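PDB 1T3Q: quinoline 2-oxidoreductase large subunit from Pseudomonas putida, which belongs to a molybdenum hydroxylase that oxidises quinoline at position 2, and carries the molybdenum ion with its pterin cytosine dinucleotide cofactor. Local coordinates for residues L37-M42 with G205-Y210; R565-Q570 with D621-A626. All blocks are in the same frame, centred on the assembly; numbering follows the deposited sequence.

Interaction 1 (L37-M42 with G205-Y210)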
loop_
_atom_site.group_PDB
_atom_site.type_symbol
_atom_site.label_atom_id
_atom_site.label_comp_id
_atom_site.label_asym_id
_atom_site.label_seq_id
_atom_site.Cartn_x
_atom_site.Cartn_y
_atom_site.Cartn_z
ATOM N N LEU B 37 6.522 -5.349 6.869
ATOM C CA LEU B 37 5.944 -5.221 5.539
ATOM C C LEU B 37 5.869 -6.554 4.800
ATOM O O LEU B 37 6.815 -7.339 4.810
ATOM C CB LEU B 37 6.752 -4.214 4.708
ATOM C CG LEU B 37 6.238 -3.920 3.293
ATOM C CD1 LEU B 37 4.956 -3.105 3.360
ATOM C CD2 LEU B 37 7.304 -3.151 2.513
ATOM N N VAL B 38 4.727 -6.801 4.167
ATOM C CA VAL B 38 4.520 -8.023 3.402
ATOM C C VAL B 38 4.102 -7.669 1.983
ATOM O O VAL B 38 3.104 -6.977 1.776
ATOM C CB VAL B 38 3.417 -8.913 4.031
ATOM C CG1 VAL B 38 3.123 -10.108 3.115
ATOM C CG2 VAL B 38 3.869 -9.408 5.406
ATOM N N LEU B 39 4.879 -8.132 1.011
ATOM C CA LEU B 39 4.580 -7.886 -0.395
ATOM C C LEU B 39 4.485 -9.226 -1.120
ATOM O O LEU B 39 5.257 -10.148 -0.847
ATOM C CB LEU B 39 5.667 -7.027 -1.043
ATOM C CG LEU B 39 5.856 -5.600 -0.529
ATOM C CD1 LEU B 39 6.899 -4.905 -1.381
ATOM C CD2 LEU B 39 4.538 -4.838 -0.575
ATOM N N SER B 40 3.532 -9.328 -2.037
ATOM C CA SER B 40 3.323 -10.552 -2.798
ATOM C C SER B 40 4.572 -10.946 -3.581
ATOM O O SER B 40 5.219 -10.101 -4.204
ATOM C CB SER B 40 2.140 -10.368 -3.759
ATOM O OG SER B 40 1.916 -11.545 -4.518
ATOM N N GLY B 41 4.911 -12.232 -3.531
ATOM C CA GLY B 41 6.072 -12.738 -4.251
ATOM C C GLY B 41 7.412 -12.273 -3.713
ATOM O O GLY B 41 8.454 -12.497 -4.330
ATOM N N MET B 42 7.381 -11.635 -2.553
ATOM C CA MET B 42 8.574 -11.108 -1.903
ATOM C C MET B 42 9.689 -12.138 -1.702
ATOM O O MET B 42 9.456 -13.227 -1.169
ATOM C CB MET B 42 8.164 -10.516 -0.553
ATOM C CG MET B 42 9.197 -9.677 0.148
ATOM S SD MET B 42 8.403 -8.845 1.537
ATOM C CE MET B 42 7.910 -10.231 2.538
ATOM N N GLY B 205 16.985 -2.100 7.539
ATOM C CA GLY B 205 16.213 -2.924 6.637
ATOM C C GLY B 205 15.625 -2.111 5.508
ATOM O O GLY B 205 15.460 -0.899 5.621
ATOM N N ALA B 206 15.320 -2.783 4.407
ATOM C CA ALA B 206 14.732 -2.130 3.256
ATOM C C ALA B 206 14.103 -3.179 2.348
ATOM O O ALA B 206 14.533 -4.332 2.325
ATOM C CB ALA B 206 15.797 -1.335 2.499
ATOM N N VAL B 207 13.071 -2.772 1.615
ATOM C CA VAL B 207 12.374 -3.655 0.692
ATOM C C VAL B 207 12.130 -2.859 -0.580
ATOM O O VAL B 207 11.570 -1.763 -0.534
ATOM C CB VAL B 207 11.001 -4.115 1.256
ATOM C CG1 VAL B 207 10.319 -5.052 0.270
ATOM C CG2 VAL B 207 11.194 -4.812 2.593
ATOM N N ALA B 208 12.565 -3.402 -1.712
ATOM C CA ALA B 208 12.381 -2.725 -2.986
ATOM C C ALA B 208 11.393 -3.476 -3.868
ATOM O O ALA B 208 11.353 -4.703 -3.871
ATOM C CB ALA B 208 13.725 -2.592 -3.708
ATOM N N GLN B 209 10.593 -2.725 -4.609
ATOM C CA GLN B 209 9.630 -3.314 -5.516
ATOM C C GLN B 209 9.724 -2.575 -6.839
ATOM O O GLN B 209 9.300 -1.418 -6.951
ATOM C CB GLN B 209 8.208 -3.201 -4.962
ATOM C CG GLN B 209 7.155 -3.859 -5.852
ATOM C CD GLN B 209 5.763 -3.789 -5.253
ATOM O OE1 GLN B 209 5.096 -4.811 -5.082
ATOM N NE2 GLN B 209 5.320 -2.582 -4.929
ATOM N N TYR B 210 10.305 -3.238 -7.832
ATOM C CA TYR B 210 10.438 -2.648 -9.154
ATOM C C TYR B 210 9.387 -3.264 -10.057
ATOM O O TYR B 210 9.237 -4.486 -10.101
ATOM C CB TYR B 210 11.824 -2.917 -9.737
ATOM C CG TYR B 210 12.027 -2.218 -11.054
ATOM C CD1 TYR B 210 12.401 -0.879 -11.096
ATOM C CD2 TYR B 210 11.789 -2.878 -12.259
ATOM C CE1 TYR B 210 12.533 -0.205 -12.311
ATOM C CE2 TYR B 210 11.916 -2.216 -13.480
ATOM C CZ TYR B 210 12.289 -0.878 -13.496
ATOM O OH TYR B 210 12.405 -0.211 -14.695
HETATM O O HOH W 1 4.573 -7.651 -5.404
#
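With CG of L39 turned beside its backbone N (chi1 -64°) and V207 setting CG1 anti to its own N (chi1 -179°), the two side chains overlap in antiparallel fashion, each running past the other, and L39 CD1 comes to lie 3.8 Å from V207 CG1. The same CD1 reaches on to Q209, 4.1 Å from its OE1, so one leucine branch touches two alternate residues of the strand. L37 adds its CD2 at 4.0 Å from V207 CB, while the sulfur of M42 approaches V207 CG1 more loosely. Branched aliphatic groups suit this interface because their methyls bridge the separation between the two chains, L37 CA and V207 CA lying 8.2 Å apart. A type II turn from L39 to M42 reverses the loop; G41 occupies its third position, where the positive phi of 69° is easy for glycine. Beside this apolar patch a water donates to both S40 O, at 2.8 Å, and Q209 OE1, at 2.9 Å, tying the glutamine to the turn. The loop, just before strand 43-49, thus covers strand 205-211, which lies between antiparallel neighbours 279-282 and 216-221 in one mixed sheet; W220 and R280 extend the packing surface, while A208 faces helix 263-275.

Interaction 2 (R565-Q570 with D621-A626)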
loop_
_atom_site.group_PDB
_atom_site.type_symbol
_atom_site.label_atom_id
_atom_site.label_comp_id
_atom_site.label_asym_id
_atom_site.label_seq_id
_atom_site.Cartn_x
_atom_site.Cartn_y
_atom_site.Cartn_z
ATOM N N ARG B 565 -2.804 30.581 5.128
ATOM C CA ARG B 565 -3.411 31.384 6.188
ATOM C C ARG B 565 -3.727 32.774 5.633
ATOM O O ARG B 565 -4.811 33.309 5.854
ATOM C CB ARG B 565 -2.465 31.518 7.387
ATOM C CG ARG B 565 -3.009 32.417 8.511
ATOM C CD ARG B 565 -2.140 32.365 9.771
ATOM N NE ARG B 565 -0.847 33.019 9.590
ATOM C CZ ARG B 565 0.082 33.119 10.535
ATOM N NH1 ARG B 565 1.230 33.736 10.279
ATOM N NH2 ARG B 565 -0.131 32.597 11.736
ATOM N N GLU B 566 -2.780 33.353 4.902
ATOM C CA GLU B 566 -2.979 34.677 4.321
ATOM C C GLU B 566 -4.180 34.710 3.382
ATOM O O GLU B 566 -4.923 35.681 3.366
ATOM C CB GLU B 566 -1.722 35.138 3.574
ATOM C CG GLU B 566 -0.595 35.543 4.506
ATOM C CD GLU B 566 -0.979 36.726 5.379
ATOM O OE1 GLU B 566 -0.437 36.849 6.500
ATOM O OE2 GLU B 566 -1.825 37.536 4.937
ATOM N N ARG B 567 -4.382 33.645 2.612
ATOM C CA ARG B 567 -5.509 33.608 1.694
ATOM C C ARG B 567 -6.822 33.542 2.467
ATOM O O ARG B 567 -7.837 34.084 2.029
ATOM C CB ARG B 567 -5.355 32.434 0.723
ATOM C CG ARG B 567 -4.211 32.676 -0.252
ATOM C CD ARG B 567 -3.819 31.454 -1.068
ATOM N NE ARG B 567 -2.615 31.734 -1.847
ATOM C CZ ARG B 567 -1.869 30.806 -2.438
ATOM N NH1 ARG B 567 -0.789 31.157 -3.119
ATOM N NH2 ARG B 567 -2.198 29.524 -2.343
ATOM N N VAL B 568 -6.796 32.896 3.629
ATOM C CA VAL B 568 -7.987 32.807 4.464
ATOM C C VAL B 568 -8.257 34.203 5.052
ATOM O O VAL B 568 -9.405 34.642 5.136
ATOM C CB VAL B 568 -7.800 31.770 5.612
ATOM C CG1 VAL B 568 -8.924 31.906 6.639
ATOM C CG2 VAL B 568 -7.812 30.350 5.037
ATOM N N LYS B 569 -7.193 34.904 5.436
ATOM C CA LYS B 569 -7.329 36.250 6.002
ATOM C C LYS B 569 -7.880 37.224 4.958
ATOM O O LYS B 569 -8.697 38.090 5.274
ATOM C CB LYS B 569 -5.976 36.743 6.524
ATOM C CG LYS B 569 -5.497 36.005 7.776
ATOM C CD LYS B 569 -4.000 36.179 8.019
ATOM C CE LYS B 569 -3.621 37.630 8.287
ATOM N NZ LYS B 569 -2.152 37.791 8.526
ATOM N N GLN B 570 -7.435 37.074 3.714
ATOM C CA GLN B 570 -7.892 37.930 2.625
ATOM C C GLN B 570 -9.379 37.753 2.366
ATOM O O GLN B 570 -10.103 38.722 2.145
ATOM C CB GLN B 570 -7.122 37.616 1.343
ATOM C CG GLN B 570 -5.637 37.856 1.459
ATOM C CD GLN B 570 -4.879 37.418 0.226
ATOM O OE1 GLN B 570 -3.653 37.446 0.204
ATOM N NE2 GLN B 570 -5.604 37.012 -0.805
ATOM N N ASP B 621 -6.640 34.199 -4.997
ATOM C CA ASP B 621 -6.143 32.894 -5.418
ATOM C C ASP B 621 -6.743 31.935 -4.388
ATOM O O ASP B 621 -6.264 31.835 -3.255
ATOM C CB ASP B 621 -4.613 32.835 -5.385
ATOM C CG ASP B 621 -4.067 31.529 -5.957
ATOM O OD1 ASP B 621 -2.841 31.430 -6.163
ATOM O OD2 ASP B 621 -4.868 30.601 -6.196
ATOM N N ALA B 622 -7.808 31.247 -4.784
ATOM C CA ALA B 622 -8.507 30.330 -3.891
ATOM C C ALA B 622 -7.759 29.048 -3.515
ATOM O O ALA B 622 -8.277 28.233 -2.755
ATOM C CB ALA B 622 -9.864 29.987 -4.487
ATOM N N THR B 623 -6.548 28.866 -4.028
ATOM C CA THR B 623 -5.778 27.668 -3.710
ATOM C C THR B 623 -5.463 27.606 -2.216
ATOM O O THR B 623 -4.764 28.479 -1.695
ATOM C CB THR B 623 -4.441 27.641 -4.468
ATOM O OG1 THR B 623 -4.668 27.909 -5.857
ATOM C CG2 THR B 623 -3.789 26.272 -4.324
ATOM N N LEU B 624 -5.965 26.582 -1.525
ATOM C CA LEU B 624 -5.690 26.457 -0.096
ATOM C C LEU B 624 -4.711 25.340 0.272
ATOM O O LEU B 624 -4.837 24.701 1.316
ATOM C CB LEU B 624 -6.993 26.310 0.706
ATOM C CG LEU B 624 -7.838 27.584 0.865
ATOM C CD1 LEU B 624 -8.920 27.344 1.917
ATOM C CD2 LEU B 624 -6.965 28.764 1.294
ATOM N N GLU B 625 -3.735 25.115 -0.601
ATOM C CA GLU B 625 -2.685 24.133 -0.371
ATOM C C GLU B 625 -1.426 24.796 -0.914
ATOM O O GLU B 625 -1.419 25.294 -2.042
ATOM C CB GLU B 625 -2.959 22.818 -1.121
ATOM C CG GLU B 625 -1.900 21.746 -0.857
ATOM C CD GLU B 625 -2.318 20.353 -1.323
ATOM O OE1 GLU B 625 -1.531 19.403 -1.122
ATOM O OE2 GLU B 625 -3.427 20.205 -1.881
ATOM N N ALA B 626 -0.371 24.822 -0.109
ATOM C CA ALA B 626 0.870 25.461 -0.530
ATOM C C ALA B 626 2.091 24.738 0.005
ATOM O O ALA B 626 2.017 24.013 1.000
ATOM C CB ALA B 626 0.883 26.922 -0.065
HETATM O O HOH W 2 -0.391 27.391 -3.324
HETATM O O HOH W 3 -4.951 35.640 -3.009
#
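An Asx turn shapes the loop leading into strand 625-629, and helix 549-576 packs against this loop through the long side chain of R567. In the turn, D621 OD2 accepts from T623 N at 3.2 Å and from T623 OG1 at 2.7 Å, both arriving from the same face of the carboxylate. The short aspartate side chain can accept from the backbone N-H two residues further on, and threonine supplies the second donor. T623 O accepts from R567, whose chain runs extended from CG to NE and delivers NH2 to that oxygen at 2.8 Å, from above the carbonyl plane. D621 OD1 lies over one face of the guanidinium; the two planes are stacked 30° apart, and the 3.7 Å from OD1 to R567 NH1 makes a long, purely electrostatic salt bridge. That same carboxylate oxygen also pairs with R559 of the second subunit, so the loop faces the dimer partner as well as the helix. Nearer the helix backbone, L624 CD2 packs 4.0 Å from R567 CB and meets V568 CG2, the V568 and L624 side chains crossing near a right angle. At the guanidinium edge, a water in its plane accepts from R567 NH2 at 3.0 Å and lies 2.7 Å from E625 O, within hydrogen-bonding reach.

Interaction 1 is a surface contact and interaction 2 a largely buried one; their centres lie about 40 Å apart, and they share no helix or strand. The first joins a loop of the hammerhead family region to a strand of the first cofactor-binding family region, whereas the second lies wholly within the other cofactor-binding region. Their chemistry follows these places. Across 37-42 and 205-210 the direct contacts are mainly aliphatic, with one water-mediated polar link. Across 565-570 and 621-626 an arginine brings charge and a direct hydrogen bond to a loop that also meets the second subunit, while apolar contacts of L624 complete it.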